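PDB 3PGB: amine oxidase from Emericella nidulans, which is a copper- and topaquinone-containing amine oxidase that probably oxidises primary amines to aldehydes with release of ammonia and hydrogen peroxide. Local coordinates for residues 356-361 against 428-433; 380-385 against 406-411. All blocks are in the same frame, centred on the assembly; numbering follows the deposited sequence.

Interaction 1 of 2, residues 356-361 against 428-433; sequences IAFNRD and LNTSFY. With NAG (2-acetamido-2-deoxy-beta-D-glucopyranose), chain H.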
loop_
_atom_site.group_PDB
_atom_site.type_symbol
_atom_site.label_atom_id
_atom_site.label_comp_id
_atom_site.label_asym_id
_atom_site.label_seq_id
_atom_site.Cartn_x
_atom_site.Cartn_y
_atom_site.Cartn_z
ATOM N N ILE A 356 0.464 -1.630 -26.101
ATOM C CA ILE A 356 1.788 -1.544 -25.500
ATOM C C ILE A 356 2.706 -0.742 -26.422
ATOM O O ILE A 356 2.710 -0.936 -27.637
ATOM C CB ILE A 356 2.373 -2.960 -25.280
ATOM C CG1 ILE A 356 1.554 -3.708 -24.223
ATOM C CG2 ILE A 356 3.842 -2.913 -24.872
ATOM C CD1 ILE A 356 1.919 -5.183 -24.116
ATOM N N ALA A 357 3.463 0.177 -25.833
ATOM C CA ALA A 357 4.498 0.921 -26.546
ATOM C C ALA A 357 5.794 0.827 -25.762
ATOM O O ALA A 357 5.779 0.533 -24.569
ATOM C CB ALA A 357 4.088 2.361 -26.724
ATOM N N PHE A 358 6.915 1.068 -26.432
ATOM C CA PHE A 358 8.220 0.909 -25.798
ATOM C C PHE A 358 9.300 1.734 -26.486
ATOM O O PHE A 358 9.495 1.610 -27.692
ATOM C CB PHE A 358 8.619 -0.568 -25.819
ATOM C CG PHE A 358 9.725 -0.913 -24.869
ATOM C CD1 PHE A 358 11.046 -0.896 -25.282
ATOM C CD2 PHE A 358 9.442 -1.268 -23.564
ATOM C CE1 PHE A 358 12.071 -1.220 -24.401
ATOM C CE2 PHE A 358 10.455 -1.593 -22.680
ATOM C CZ PHE A 358 11.771 -1.576 -23.099
ATOM N N ASN A 359 10.006 2.567 -25.725
ATOM C CA ASN A 359 11.136 3.322 -26.275
ATOM C C ASN A 359 12.405 3.208 -25.436
ATOM O O ASN A 359 12.397 2.609 -24.362
ATOM C CB ASN A 359 10.758 4.793 -26.528
ATOM C CG ASN A 359 10.381 5.541 -25.269
ATOM O OD1 ASN A 359 10.819 5.208 -24.162
ATOM N ND2 ASN A 359 9.567 6.576 -25.435
ATOM N N ARG A 360 13.493 3.757 -25.968
ATOM C CA ARG A 360 14.804 3.776 -25.311
ATOM C C ARG A 360 14.796 4.617 -24.030
ATOM O O ARG A 360 15.376 4.223 -23.026
ATOM C CB ARG A 360 15.880 4.255 -26.323
ATOM C CG ARG A 360 16.926 5.299 -25.851
ATOM C CD ARG A 360 17.976 4.701 -24.961
ATOM N NE ARG A 360 19.246 5.439 -24.925
ATOM C CZ ARG A 360 19.473 6.567 -24.249
ATOM N NH1 ARG A 360 18.514 7.180 -23.568
ATOM N NH2 ARG A 360 20.684 7.101 -24.271
ATOM N N ASP A 361 14.131 5.766 -24.056
ATOM C CA ASP A 361 14.205 6.706 -22.935
ATOM C C ASP A 361 13.506 6.192 -21.679
ATOM O O ASP A 361 14.125 6.119 -20.616
ATOM C CB ASP A 361 13.616 8.064 -23.315
ATOM C CG ASP A 361 14.381 8.752 -24.435
ATOM O OD1 ASP A 361 15.547 8.375 -24.707
ATOM O OD2 ASP A 361 13.803 9.693 -25.037
ATOM N N LEU A 428 6.379 -11.116 -23.454
ATOM C CA LEU A 428 6.646 -10.440 -24.719
ATOM C C LEU A 428 8.102 -9.995 -24.785
ATOM O O LEU A 428 8.800 -9.954 -23.771
ATOM C CB LEU A 428 5.729 -9.230 -24.888
ATOM C CG LEU A 428 4.235 -9.525 -24.954
ATOM C CD1 LEU A 428 3.431 -8.229 -24.878
ATOM C CD2 LEU A 428 3.899 -10.306 -26.225
ATOM N N ASN A 429 8.549 -9.677 -25.996
ATOM C CA ASN A 429 9.869 -9.094 -26.213
ATOM C C ASN A 429 9.809 -7.571 -26.174
ATOM O O ASN A 429 8.739 -6.965 -26.302
ATOM C CB ASN A 429 10.417 -9.511 -27.580
ATOM C CG ASN A 429 10.890 -10.947 -27.621
ATOM O OD1 ASN A 429 10.954 -11.630 -26.599
ATOM N ND2 ASN A 429 11.233 -11.412 -28.830
ATOM N N THR A 430 10.974 -6.966 -25.976
ATOM C CA THR A 430 11.179 -5.551 -26.241
ATOM C C THR A 430 12.548 -5.415 -26.890
ATOM O O THR A 430 13.433 -6.236 -26.653
ATOM C CB THR A 430 11.128 -4.683 -24.961
ATOM O OG1 THR A 430 12.066 -5.169 -23.988
ATOM C CG2 THR A 430 9.723 -4.663 -24.366
ATOM N N SER A 431 12.716 -4.395 -27.721
ATOM C CA SER A 431 14.014 -4.123 -28.333
ATOM C C SER A 431 14.372 -2.654 -28.226
ATOM O O SER A 431 13.526 -1.813 -27.910
ATOM C CB SER A 431 14.025 -4.554 -29.801
ATOM O OG SER A 431 12.976 -3.932 -30.512
ATOM N N PHE A 432 15.644 -2.359 -28.474
ATOM C CA PHE A 432 16.096 -0.978 -28.581
ATOM C C PHE A 432 17.247 -0.848 -29.575
ATOM O O PHE A 432 17.977 -1.808 -29.837
ATOM C CB PHE A 432 16.505 -0.440 -27.212
ATOM C CG PHE A 432 17.809 -0.983 -26.708
ATOM C CD1 PHE A 432 18.952 -0.206 -26.735
ATOM C CD2 PHE A 432 17.889 -2.270 -26.197
ATOM C CE1 PHE A 432 20.155 -0.703 -26.263
ATOM C CE2 PHE A 432 19.086 -2.772 -25.721
ATOM C CZ PHE A 432 20.221 -1.989 -25.758
ATOM N N TYR A 433 17.392 0.351 -30.122
ATOM C CA TYR A 433 18.438 0.631 -31.086
ATOM C C TYR A 433 19.633 1.207 -30.361
ATOM O O TYR A 433 19.478 2.116 -29.553
ATOM C CB TYR A 433 17.947 1.629 -32.142
ATOM C CG TYR A 433 19.036 2.116 -33.075
ATOM C CD1 TYR A 433 19.242 1.512 -34.307
ATOM C CD2 TYR A 433 19.863 3.176 -32.721
ATOM C CE1 TYR A 433 20.239 1.956 -35.168
ATOM C CE2 TYR A 433 20.865 3.621 -33.572
ATOM C CZ TYR A 433 21.047 3.005 -34.796
ATOM O OH TYR A 433 22.036 3.443 -35.642
HETATM C C1 NAG H . 11.738 -12.730 -29.143
HETATM C C2 NAG H . 10.724 -13.601 -29.877
HETATM C C3 NAG H . 11.338 -14.924 -30.351
HETATM C C4 NAG H . 12.673 -14.710 -31.060
HETATM C C5 NAG H . 13.561 -13.813 -30.210
HETATM C C6 NAG H . 14.888 -13.506 -30.896
HETATM C C7 NAG H . 8.335 -13.933 -29.500
HETATM C C8 NAG H . 7.237 -14.175 -28.501
HETATM N N2 NAG H . 9.575 -13.836 -29.018
HETATM O O3 NAG H . 10.455 -15.545 -31.254
HETATM O O4 NAG H . 13.310 -15.948 -31.306
HETATM O O5 NAG H . 12.871 -12.601 -29.978
HETATM O O6 NAG H . 14.648 -12.712 -32.037
HETATM O O7 NAG H . 8.078 -13.833 -30.700
#

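Interaction 2 of 2, residues 380-385 against 406-411; sequences LGLQEA and YGFGPY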
loop_
_atom_site.group_PDB
_atom_site.type_symbol
_atom_site.label_atom_id
_atom_site.label_comp_id
_atom_site.label_asym_id
_atom_site.label_seq_id
_atom_site.Cartn_x
_atom_site.Cartn_y
_atom_site.Cartn_z
ATOM N N LEU A 380 -0.573 6.433 -20.715
ATOM C CA LEU A 380 -0.054 6.254 -19.356
ATOM C C LEU A 380 1.375 5.728 -19.475
ATOM O O LEU A 380 1.609 4.728 -20.140
ATOM C CB LEU A 380 -0.923 5.261 -18.580
ATOM C CG LEU A 380 -0.625 4.968 -17.100
ATOM C CD1 LEU A 380 -0.618 6.226 -16.243
ATOM C CD2 LEU A 380 -1.650 3.969 -16.546
ATOM N N GLY A 381 2.339 6.397 -18.859
ATOM C CA GLY A 381 3.725 5.946 -18.997
ATOM C C GLY A 381 4.753 6.693 -18.181
ATOM O O GLY A 381 4.578 7.864 -17.866
ATOM N N LEU A 382 5.829 5.995 -17.831
ATOM C CA LEU A 382 6.968 6.611 -17.148
ATOM C C LEU A 382 7.533 7.756 -17.991
ATOM O O LEU A 382 7.621 7.665 -19.219
ATOM C CB LEU A 382 8.059 5.567 -16.880
ATOM C CG LEU A 382 9.334 6.034 -16.172
ATOM C CD1 LEU A 382 9.022 6.729 -14.838
ATOM C CD2 LEU A 382 10.278 4.848 -15.964
ATOM N N GLN A 383 7.885 8.844 -17.322
ATOM C CA GLN A 383 8.400 10.029 -17.992
ATOM C C GLN A 383 9.859 10.298 -17.652
ATOM O O GLN A 383 10.636 10.674 -18.528
ATOM C CB GLN A 383 7.545 11.230 -17.624
ATOM C CG GLN A 383 6.152 11.144 -18.189
ATOM C CD GLN A 383 6.165 11.258 -19.679
ATOM O OE1 GLN A 383 6.476 12.315 -20.214
ATOM N NE2 GLN A 383 5.868 10.162 -20.368
ATOM N N GLU A 384 10.218 10.110 -16.381
ATOM C CA GLU A 384 11.602 10.230 -15.933
ATOM C C GLU A 384 11.720 9.691 -14.502
ATOM O O GLU A 384 10.723 9.613 -13.778
ATOM C CB GLU A 384 12.043 11.702 -16.000
ATOM C CG GLU A 384 13.479 11.997 -15.596
ATOM C CD GLU A 384 14.489 11.364 -16.518
ATOM O OE1 GLU A 384 14.726 10.143 -16.406
ATOM O OE2 GLU A 384 15.067 12.095 -17.344
ATOM N N ALA A 385 12.933 9.312 -14.109
ATOM C CA ALA A 385 13.212 8.899 -12.731
ATOM C C ALA A 385 14.332 9.755 -12.166
ATOM O O ALA A 385 15.389 9.885 -12.784
ATOM C CB ALA A 385 13.605 7.428 -12.677
ATOM N N TYR A 406 20.434 7.576 -19.412
ATOM C CA TYR A 406 20.967 6.234 -19.620
ATOM C C TYR A 406 19.948 5.406 -20.389
ATOM O O TYR A 406 20.318 4.578 -21.233
ATOM C CB TYR A 406 21.316 5.584 -18.283
ATOM C CG TYR A 406 22.346 6.373 -17.507
ATOM C CD1 TYR A 406 21.966 7.243 -16.491
ATOM C CD2 TYR A 406 23.707 6.274 -17.815
ATOM C CE1 TYR A 406 22.909 7.982 -15.791
ATOM C CE2 TYR A 406 24.660 7.006 -17.114
ATOM C CZ TYR A 406 24.257 7.860 -16.106
ATOM O OH TYR A 406 25.195 8.599 -15.406
ATOM N N GLY A 407 18.669 5.658 -20.096
ATOM C CA GLY A 407 17.548 4.991 -20.750
ATOM C C GLY A 407 17.051 3.789 -19.968
ATOM O O GLY A 407 17.844 2.992 -19.501
ATOM N N PHE A 408 15.734 3.657 -19.830
ATOM C CA PHE A 408 15.126 2.453 -19.250
ATOM C C PHE A 408 15.077 1.283 -20.244
ATOM O O PHE A 408 15.252 0.128 -19.861
ATOM C CB PHE A 408 13.709 2.760 -18.743
ATOM C CG PHE A 408 13.686 3.508 -17.445
ATOM C CD1 PHE A 408 13.563 2.828 -16.244
ATOM C CD2 PHE A 408 13.813 4.891 -17.418
ATOM C CE1 PHE A 408 13.554 3.506 -15.036
ATOM C CE2 PHE A 408 13.809 5.573 -16.208
ATOM C CZ PHE A 408 13.679 4.872 -15.017
ATOM N N GLY A 409 14.833 1.587 -21.515
ATOM C CA GLY A 409 14.718 0.572 -22.564
ATOM C C GLY A 409 15.931 -0.318 -22.809
ATOM O O GLY A 409 15.771 -1.508 -23.085
ATOM N N PRO A 410 17.151 0.245 -22.743
ATOM C CA PRO A 410 18.352 -0.577 -22.945
ATOM C C PRO A 410 18.614 -1.596 -21.833
ATOM O O PRO A 410 19.271 -2.616 -22.066
ATOM C CB PRO A 410 19.487 0.458 -22.977
ATOM C CG PRO A 410 18.844 1.722 -23.331
ATOM C CD PRO A 410 17.484 1.678 -22.707
ATOM N N TYR A 411 18.123 -1.307 -20.632
ATOM C CA TYR A 411 18.376 -2.158 -19.476
ATOM C C TYR A 411 17.109 -2.857 -18.991
ATOM O O TYR A 411 17.021 -3.250 -17.835
ATOM C CB TYR A 411 19.011 -1.330 -18.359
ATOM C CG TYR A 411 20.186 -0.521 -18.845
ATOM C CD1 TYR A 411 21.412 -1.127 -19.100
ATOM C CD2 TYR A 411 20.069 0.840 -19.078
ATOM C CE1 TYR A 411 22.493 -0.395 -19.563
ATOM C CE2 TYR A 411 21.142 1.586 -19.541
ATOM C CZ TYR A 411 22.351 0.960 -19.780
ATOM O OH TYR A 411 23.422 1.687 -20.232
#

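Interaction 1 of 2, residues 356-361 against 428-433
The ring of Phe358 lies with one face against Thr430. Thr430 CB stands 3.6 Å from the ring centroid and only 10° off its normal, a CH-pi contact over the face, while the methyl CG2 sits above the rim on the same side, 3.5 Å from Phe358 CD2. The carbonyl O of Ser431 approaches the ring obliquely, 3.7 Å from Phe358 CD1. Phe358 CG is anti to the backbone N (chi1 -163°), which carries the ring toward strand 426-434, and the two side chains meet at about a right angle. Thr430 turns its hydroxyl into the position between N and the carbonyl carbon; OG1 passes near Phe358 CZ but shares a hydrogen bond with Ser444 OG. Two residues earlier on each strand, Ile356 and Leu428 cross obliquely and touch through their CD1 methyls, 3.5 Å apart. Asn429, between Leu428 and Thr430, takes no part in this apolar layer and carries an N-linked GlcNAc, its ND2 bonded covalently to C1 of the sugar, while its OD1 accepts the backbone N-H of Asp443. The two strands, whose axes come within 7.4 Å at an angle of 32°, meet through side chains, as between layers of a beta sandwich, and not as sheet neighbours. Strand 352-359 pairs with 346-349 and 363-371, strand 426-434 with 437-451, and Leu445 of the latter also packs on Thr430.

Interaction 2 of 2, residues 380-385 against 406-411
Leu382 and Phe408 meet at about a right angle, the methyl CD2 of the leucine placed almost over the middle of the phenylalanine ring. From Leu382 CD2 to the centroid of the Phe408 ring is 3.5 Å, 9° off the normal, so the methyl touches all six carbons in a CH-pi contact. CG of Leu382 is anti to the backbone N (chi1 180°) and CD2 is anti to CA, making this methyl the leading end. In Phe408, CG lies anti to the carbonyl carbon (chi1 -77°), which directs the ring toward the strand with CZ foremost. Ala385 CB fills the edge at that tip, in the ring plane and 3.5 Å from Phe408 CZ. Glu384, just before Ala385, starts off away from the loop, then folds back: its OE1 accepts the N-H of Ala385 at 3.0 Å through the anti lone pair, and OE2 hydrogen-bonds to Ser404 OG. Ala385 also packs against Asp403, the predicted catalytic proton acceptor, so the contact borders the probable active site. Strand 374-389 pairs with 532-542, which supplies the copper ligands His532 and His534, and with 400-402; from strand 486-492, Phe488 packs on Leu382 and Tyr486 on Phe408.

How the interactions relate
Both contacts are buried and depend on a phenylalanine ring with an aliphatic group over one face, but their settings differ. Interaction 1 joins two strands farther from the chain centre, one carrying a glycan at Asn429; interaction 2 lies deeper, near the predicted catalytic aspartate, and sets a loop against a strand. Along the chain the second is nested within the first. They also touch: the probable backbone hydrogen bonds Asp361 O to Phe408 N (3.0 Å) and Arg360 O to Gly409 N (3.1 Å) tie the end of 356-361 to the loop 406-411, and Phe432 CE1 packs on Pro410 CB at 3.5 Å. Backbone hydrogen bonds and this packing thus connect two apolar contacts.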